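PDB 3CSS: 6-phosphogluconolactonase from Leishmania braziliensis, which probably hydrolyses 6-phosphogluconolactone to 6-phosphogluconate, the second step of the oxidative pentose phosphate pathway. Local coordinates for residues 207-212 with 247-252. Sequence-based numbering, arbitrary orientation.
Sequences TVIQYA and RDCRGS. Unlike the reference sequence in segment 207-212: Tyr211 (reference His).
Ile209 meets Cys249 through its CG2 methyl branch, 4.2 Å from SG, and both side chains also pack on Val215 of strand 214-219, so this edge of the contact sits against the central sheet. One residue on, the CA traces come nearest, Gln210 CA lying 3.9 Å from Cys249 CA. Gln210 O accepts two hydrogen bonds from Arg250: the backbone N at 2.8 Å (N-H...O 162°) and the guanidinium NH1 at 3.1 Å. They arrive from opposite faces of the carbonyl plane, NH1 standing well above it, off the lone-pair directions. The Gln210 amide runs alongside Asp248, its NE2 3.5 Å from Asp248 CB. That same NE2 bonds to Phe245 O and to a water that donates to Asp248 OD2, while OE1 accepts from another water held by Arg250 NH1; these partners fix which way round the amide lies.

Tyr211, a difference from the reference sequence, lays one ring face on the Arg250 guanidinium. The planes are 6° apart and CZ of Arg250 is 3.7 Å from the ring centroid, a parallel cation-pi stack with NH1 over the ring centre. Arg250 extends from CG to NE, then a turn about the CD-NE bond (chi4 78°) brings the guanidinium over the ring. At Ala212 the carbonyl O receives a CA-H...O contact from Gly251 CA at 3.2 Å, and a water donating to Ile209 O and Ala212 O accepts from Gly251 N. Helix 206-211 and the residue after it are thereby tied to the loop leading into strand 252-257, which neighbours strand 214-219 in the mainly parallel sheet of this Rossmann-like fold. With Gln210 O close to its plane and the ring against one face, the guanidinium is probably restrained in position and rotation, its charge eased by both.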
# COMPACT_ATOMS: atom_id res chain seq x y z
N THR A 207 -2.83 10.94 -3.39
CA THR A 207 -2.10 11.49 -4.55
C THR A 207 -1.04 10.54 -5.07
O THR A 207 -0.95 10.27 -6.27
CB THR A 207 -1.45 12.83 -4.18
OG1 THR A 207 -2.44 13.70 -3.61
CG2 THR A 207 -0.87 13.50 -5.43
N VAL A 208 -0.21 10.02 -4.16
CA VAL A 208 0.86 9.11 -4.56
C VAL A 208 0.25 7.89 -5.24
O VAL A 208 0.68 7.46 -6.30
CB VAL A 208 1.73 8.67 -3.38
CG1 VAL A 208 2.76 7.64 -3.81
CG2 VAL A 208 2.42 9.88 -2.75
N ILE A 209 -0.79 7.35 -4.61
CA ILE A 209 -1.46 6.17 -5.17
C ILE A 209 -2.05 6.44 -6.56
O ILE A 209 -1.94 5.61 -7.47
CB ILE A 209 -2.51 5.62 -4.16
CG1 ILE A 209 -1.79 5.15 -2.91
CG2 ILE A 209 -3.28 4.47 -4.76
CD1 ILE A 209 -2.68 4.90 -1.71
N GLN A 210 -2.61 7.64 -6.73
CA GLN A 210 -3.25 8.05 -7.98
C GLN A 210 -2.26 8.40 -9.11
O GLN A 210 -2.67 8.54 -10.26
CB GLN A 210 -4.21 9.20 -7.71
CG GLN A 210 -5.42 8.78 -6.90
CD GLN A 210 -6.27 9.95 -6.47
OE1 GLN A 210 -5.76 11.06 -6.31
NE2 GLN A 210 -7.56 9.71 -6.25
N TYR A 211 -0.98 8.58 -8.77
CA TYR A 211 0.07 8.79 -9.75
C TYR A 211 0.91 7.52 -10.03
O TYR A 211 1.80 7.53 -10.90
CB TYR A 211 0.97 9.92 -9.33
CG TYR A 211 0.42 11.29 -9.65
CD1 TYR A 211 0.03 12.17 -8.66
CD2 TYR A 211 0.32 11.70 -10.97
CE1 TYR A 211 -0.45 13.43 -8.97
CE2 TYR A 211 -0.17 12.97 -11.30
CZ TYR A 211 -0.55 13.83 -10.29
OH TYR A 211 -1.04 15.09 -10.61
N ALA A 212 0.65 6.44 -9.30
CA ALA A 212 1.39 5.20 -9.49
C ALA A 212 1.06 4.60 -10.86
O ALA A 212 -0.05 4.79 -11.39
CB ALA A 212 1.08 4.18 -8.36
N ARG A 247 -10.82 5.09 -8.09
CA ARG A 247 -11.43 5.35 -9.40
C ARG A 247 -10.69 6.43 -10.17
O ARG A 247 -10.79 6.50 -11.40
CB ARG A 247 -12.89 5.75 -9.25
CG ARG A 247 -13.82 4.65 -8.75
CD ARG A 247 -15.29 5.04 -8.83
NE ARG A 247 -15.71 5.15 -10.23
CZ ARG A 247 -16.08 4.11 -10.98
NH1 ARG A 247 -16.11 2.88 -10.48
NH2 ARG A 247 -16.42 4.31 -12.24
N ASP A 248 -9.98 7.31 -9.44
CA ASP A 248 -9.26 8.43 -10.02
C ASP A 248 -7.76 8.18 -10.21
O ASP A 248 -6.99 9.12 -10.48
CB ASP A 248 -9.47 9.69 -9.18
CG ASP A 248 -10.90 10.18 -9.23
OD1 ASP A 248 -11.52 10.11 -10.31
OD2 ASP A 248 -11.38 10.64 -8.17
N CYS A 249 -7.35 6.92 -10.08
CA CYS A 249 -5.98 6.53 -10.37
C CYS A 249 -5.68 6.77 -11.83
O CYS A 249 -6.47 6.48 -12.72
CB CYS A 249 -5.74 5.06 -10.08
SG CYS A 249 -5.62 4.69 -8.29
N ARG A 250 -4.52 7.34 -12.06
CA ARG A 250 -4.03 7.55 -13.44
C ARG A 250 -3.37 6.30 -14.01
O ARG A 250 -3.22 6.18 -15.24
CB ARG A 250 -3.04 8.70 -13.48
CG ARG A 250 -3.66 9.99 -13.02
CD ARG A 250 -2.65 11.08 -12.91
NE ARG A 250 -3.25 12.30 -12.40
CZ ARG A 250 -3.54 12.53 -11.12
NH1 ARG A 250 -3.31 11.61 -10.19
NH2 ARG A 250 -4.07 13.69 -10.76
N GLY A 251 -2.94 5.40 -13.13
CA GLY A 251 -2.35 4.13 -13.52
C GLY A 251 -3.39 3.05 -13.71
O GLY A 251 -4.59 3.31 -13.63
N SER A 252 -2.92 1.84 -13.96
CA SER A 252 -3.82 0.70 -14.06
C SER A 252 -4.23 0.31 -12.66
O SER A 252 -3.50 0.54 -11.68
CB SER A 252 -3.13 -0.49 -14.72
OG SER A 252 -2.18 -1.11 -13.87
O HOH W 1 -2.43 5.28 -10.22
O HOH W 2 -10.13 11.08 -5.92
O HOH W 3 -4.07 12.83 -7.57